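Local coordinates for protein phosphoinositol-specific phospholipase C (Pseudomonas sp., PDB 5FYP) that is a calcium-dependent phospholipase C specific for phosphoinositides, probably splitting them into diacylglycerol and a phosphorylated inositol headgroup, at residues P213-Q218 with N239-G244; S247-A252 with Q275-S280. One frame throughout, in Å; residues are numbered along the deposited sequence. Where two conformers were deposited one is given.

Contact 1 of 2, residues P213-Q218 with N239-G244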
# COMPACT_ATOMS: atom_id res chain seq x y z
N PRO A 213 0.45 4.78 -8.81
CA PRO A 213 -0.32 4.69 -10.06
C PRO A 213 -0.09 3.40 -10.82
O PRO A 213 0.98 2.79 -10.76
CB PRO A 213 0.18 5.89 -10.86
CG PRO A 213 1.55 6.14 -10.33
CD PRO A 213 1.46 5.84 -8.86
N VAL A 214 -1.10 3.05 -11.61
CA VAL A 214 -1.01 2.01 -12.62
C VAL A 214 0.12 2.41 -13.58
O VAL A 214 0.16 3.53 -14.09
CB VAL A 214 -2.33 1.87 -13.39
CG1 VAL A 214 -2.19 0.86 -14.52
CG2 VAL A 214 -3.47 1.48 -12.45
N THR A 215 1.04 1.46 -13.81
CA THR A 215 2.32 1.73 -14.50
C THR A 215 2.50 0.82 -15.69
O THR A 215 2.51 -0.40 -15.51
CB THR A 215 3.42 1.55 -13.46
OG1 THR A 215 3.26 2.50 -12.40
CG2 THR A 215 4.83 1.72 -14.04
N ASN A 216 2.66 1.44 -16.86
CA ASN A 216 2.94 0.69 -18.08
C ASN A 216 3.89 1.40 -19.03
O ASN A 216 4.04 1.01 -20.18
CB ASN A 216 1.68 0.20 -18.80
CG ASN A 216 0.83 1.31 -19.34
OD1 ASN A 216 1.26 2.42 -19.50
ND2 ASN A 216 -0.42 0.98 -19.57
N GLY A 217 4.59 2.42 -18.53
CA GLY A 217 5.59 3.14 -19.32
C GLY A 217 6.46 3.95 -18.41
O GLY A 217 6.13 4.16 -17.22
N GLN A 218 7.59 4.40 -18.93
CA GLN A 218 8.55 5.13 -18.11
C GLN A 218 7.93 6.40 -17.52
O GLN A 218 8.30 6.77 -16.41
CB GLN A 218 9.79 5.46 -18.94
CG GLN A 218 10.88 6.13 -18.14
CD GLN A 218 11.56 5.21 -17.15
OE1 GLN A 218 11.90 4.07 -17.47
NE2 GLN A 218 11.81 5.70 -15.94
N ASN A 239 4.78 2.44 -7.33
CA ASN A 239 4.21 2.10 -8.63
C ASN A 239 3.53 0.74 -8.55
O ASN A 239 4.02 -0.18 -7.92
CB ASN A 239 5.27 2.11 -9.72
CG ASN A 239 5.76 3.52 -10.01
OD1 ASN A 239 6.74 4.01 -9.42
ND2 ASN A 239 5.05 4.20 -10.90
N ASN A 240 2.39 0.63 -9.25
CA ASN A 240 1.54 -0.56 -9.21
C ASN A 240 1.49 -1.16 -10.62
O ASN A 240 1.12 -0.49 -11.59
CB ASN A 240 0.12 -0.30 -8.66
CG ASN A 240 -0.52 -1.54 -7.94
OD1 ASN A 240 0.00 -2.20 -7.00
ND2 ASN A 240 -1.73 -1.78 -8.36
N MET A 241 1.83 -2.44 -10.70
CA MET A 241 1.94 -3.16 -11.96
C MET A 241 1.17 -4.46 -11.93
O MET A 241 1.32 -5.25 -11.02
CB MET A 241 3.39 -3.46 -12.28
CG MET A 241 4.06 -2.19 -12.78
SD MET A 241 4.91 -1.14 -11.62
CE MET A 241 5.89 -2.36 -10.60
N GLY A 242 0.39 -4.69 -12.97
CA GLY A 242 -0.15 -6.02 -13.21
C GLY A 242 0.91 -6.91 -13.82
O GLY A 242 2.02 -6.50 -14.17
N LYS A 243 0.55 -8.19 -13.99
CA LYS A 243 1.48 -9.21 -14.46
C LYS A 243 2.19 -8.80 -15.75
O LYS A 243 3.40 -8.99 -15.88
CB LYS A 243 0.71 -10.54 -14.65
CG LYS A 243 1.47 -11.65 -15.34
CD LYS A 243 0.71 -12.97 -15.35
CE LYS A 243 -0.59 -12.94 -16.15
NZ LYS A 243 -1.31 -14.25 -16.03
N GLY A 244 1.43 -8.30 -16.70
CA GLY A 244 1.96 -7.96 -18.00
C GLY A 244 2.93 -6.79 -18.00
O GLY A 244 3.67 -6.60 -18.95
O HOH W 1 0.23 -2.19 -14.79
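First torsions set T215 and N239 facing each other. In T215 OG1 stands beside its own backbone N (chi1 -62°), and N239 carries CG anti to its carbonyl carbon (chi1 -70°). The carboxamide then points at the hydroxyl. The backbones form a single parallel beta bridge, V214 with N240. The bridge joins edge strand 238-242 of one sheet to the loop that leaves strand 210-211, an edge strand of the other, consistent with a closed TIM-barrel-like fold. N240 N donates to P213 O, and N240 O accepts from T215 N at 3.0 Å. N239 ND2 reaches T215 OG1 at 2.9 Å, within the plane of its amide, and the bond is fairly straight (159° at the hydrogen). T215 OG1 in turn donates a hydrogen bond to P213 O at 2.8 Å. That carbonyl therefore takes two donors, T215 OG1 and N240 N, on opposite faces of its plane. The amide is also held outside: N239 OD1 pairs with H257 ND1, while ND2 also bonds D220 O. In one of its two conformers, M241 puts SD 3.6 Å from T215 CB. A valine at T215 would probably leave N239 ND2 without this acceptor and P213 O with one donor fewer. One water joins the segments further on, donating to T215 O and accepting from G242 N at 3.1 Å.

Contact 2 of 2, residues S247-A252 with Q275-S280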
# COMPACT_ATOMS: atom_id res chain seq x y z
N SER A 247 7.79 -5.92 -15.83
CA SER A 247 9.14 -5.49 -16.24
C SER A 247 9.47 -4.09 -15.72
O SER A 247 10.64 -3.77 -15.52
CB SER A 247 9.29 -5.54 -17.77
OG SER A 247 8.37 -4.71 -18.43
N TRP A 248 8.45 -3.25 -15.50
CA TRP A 248 8.66 -1.89 -14.99
C TRP A 248 9.13 -1.86 -13.54
O TRP A 248 9.62 -0.82 -13.10
CB TRP A 248 7.40 -1.02 -15.18
CG TRP A 248 7.17 -0.78 -16.61
CD1 TRP A 248 6.30 -1.38 -17.43
CD2 TRP A 248 7.98 0.06 -17.44
NE1 TRP A 248 6.49 -0.96 -18.73
CE2 TRP A 248 7.52 -0.06 -18.75
CE3 TRP A 248 9.04 0.93 -17.20
CZ2 TRP A 248 8.13 0.61 -19.83
CZ3 TRP A 248 9.66 1.59 -18.24
CH2 TRP A 248 9.19 1.43 -19.54
N ALA A 249 9.07 -2.99 -12.82
CA ALA A 249 9.52 -2.99 -11.44
C ALA A 249 11.02 -2.67 -11.38
O ALA A 249 11.46 -2.06 -10.41
CB ALA A 249 9.22 -4.30 -10.75
N LYS A 250 11.79 -3.08 -12.37
CA LYS A 250 13.23 -2.76 -12.38
C LYS A 250 13.46 -1.25 -12.40
O LYS A 250 14.41 -0.76 -11.79
CB LYS A 250 13.96 -3.45 -13.54
CG LYS A 250 14.17 -4.95 -13.35
CD LYS A 250 14.94 -5.64 -14.45
CE LYS A 250 15.29 -7.06 -14.04
NZ LYS A 250 16.30 -7.18 -12.95
N GLN A 251 12.61 -0.52 -13.10
CA GLN A 251 12.69 0.95 -13.13
C GLN A 251 12.13 1.57 -11.86
O GLN A 251 12.69 2.58 -11.40
CB GLN A 251 12.10 1.49 -14.39
CG GLN A 251 13.07 1.42 -15.56
CD GLN A 251 14.21 2.42 -15.34
OE1 GLN A 251 13.95 3.62 -15.04
NE2 GLN A 251 15.41 1.90 -15.15
N ALA A 252 11.07 1.00 -11.29
CA ALA A 252 10.67 1.44 -9.95
C ALA A 252 11.85 1.32 -8.98
O ALA A 252 12.18 2.24 -8.23
CB ALA A 252 9.48 0.65 -9.46
N GLN A 275 13.56 -10.20 -10.18
CA GLN A 275 12.90 -9.18 -10.99
C GLN A 275 12.75 -7.81 -10.30
O GLN A 275 12.12 -6.89 -10.85
CB GLN A 275 11.55 -9.73 -11.48
CG GLN A 275 11.77 -10.94 -12.40
CD GLN A 275 10.55 -11.76 -12.74
OE1 GLN A 275 9.48 -11.68 -12.17
NE2 GLN A 275 10.72 -12.56 -13.78
N LYS A 276 13.34 -7.67 -9.12
CA LYS A 276 13.43 -6.39 -8.40
C LYS A 276 12.08 -5.83 -7.98
O LYS A 276 11.86 -4.63 -7.97
CB LYS A 276 14.23 -5.33 -9.16
CG LYS A 276 15.63 -5.76 -9.54
CD LYS A 276 16.52 -6.05 -8.34
CE LYS A 276 17.94 -6.28 -8.82
NZ LYS A 276 18.74 -7.05 -7.88
N ILE A 277 11.18 -6.74 -7.60
CA ILE A 277 9.83 -6.38 -7.17
C ILE A 277 9.83 -6.26 -5.65
O ILE A 277 10.10 -7.24 -4.94
CB ILE A 277 8.81 -7.40 -7.64
CG1 ILE A 277 8.77 -7.44 -9.19
CG2 ILE A 277 7.46 -7.13 -7.03
CD1 ILE A 277 8.19 -8.72 -9.77
N ASN A 278 9.44 -5.10 -5.13
CA ASN A 278 9.35 -4.96 -3.67
C ASN A 278 8.21 -5.75 -3.06
O ASN A 278 8.41 -6.37 -2.01
CB ASN A 278 9.20 -3.51 -3.25
CG ASN A 278 10.43 -2.67 -3.50
OD1 ASN A 278 10.45 -1.83 -4.41
ND2 ASN A 278 11.44 -2.85 -2.67
N LEU A 279 7.03 -5.65 -3.65
CA LEU A 279 5.83 -6.25 -3.07
C LEU A 279 5.20 -7.18 -4.10
O LEU A 279 4.66 -6.71 -5.11
CB LEU A 279 4.83 -5.16 -2.64
CG LEU A 279 5.37 -4.06 -1.75
CD1 LEU A 279 4.30 -2.99 -1.52
CD2 LEU A 279 5.93 -4.53 -0.42
N SER A 280 5.30 -8.49 -3.88
CA SER A 280 4.76 -9.47 -4.80
C SER A 280 3.47 -10.00 -4.21
O SER A 280 3.49 -10.70 -3.19
CB SER A 280 5.73 -10.64 -4.99
OG SER A 280 6.88 -10.23 -5.70
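The flat groups between A249-K250 and Q275-I277 are peptide units, with no ring or side-chain amide meeting across. The carbonyl of Q275 has a carbon on each side of its plane. K250 CG stands over one face, 3.8 Å from Q275 O. A249 CB lies to the other side, closer to the plane and beyond the oxygen. The carbonyls of A249 and K276 also come near, with A249 O 3.6 Å from K276 O, but both are acceptors and no bond forms. No hydrogen bond crosses between the segments, so the contact is plain packing. Its apolar centre is A249 CB against I277 CG1 at 3.5 Å. Toward the surface, two lysines cross. In one of two conformers, K250 turns at its last torsion (chi4 -69°), which sets NZ 3.8 Å from K276 CG, with a weak hydrogen bond to N274 O. K276 bends at chi2; in that conformer K250 NZ is 5.6 Å from K276 NZ, and the like charges probably repel somewhat. Q275 sends its amide away, where OE1 takes a bond from K246 NZ. K276, with positive phi, is the C-prime residue of a Schellman motif in which I277 N bonds H272 O. The motif ends helix 269-274 and turns the chain toward strand 279-282. The start of helix 249-254 thus packs on this turn, while I277 also rests on V261 of strand 258-262 and on H272.

Contact 1 is mostly buried and contact 2 only partly, with lysines at its outer side. Their chemistry follows: contact 1 is a bridge of hydrogen bonds at the edge of a sheet, whereas contact 2 is van der Waals packing of a helix start on a helix end. Both reach the same sheet, through strand 238-242 in the first and strand 279-282 in the second. Helix 249-254 follows strand 238-242 in the chain, so contact 2 opens after contact 1 has closed. Their centres lie about 10 Å apart. They also touch: Q218 NE2 probably bonds Q251 OE1 at 3.1 Å, and the W248 ring packs on G217 and Q218.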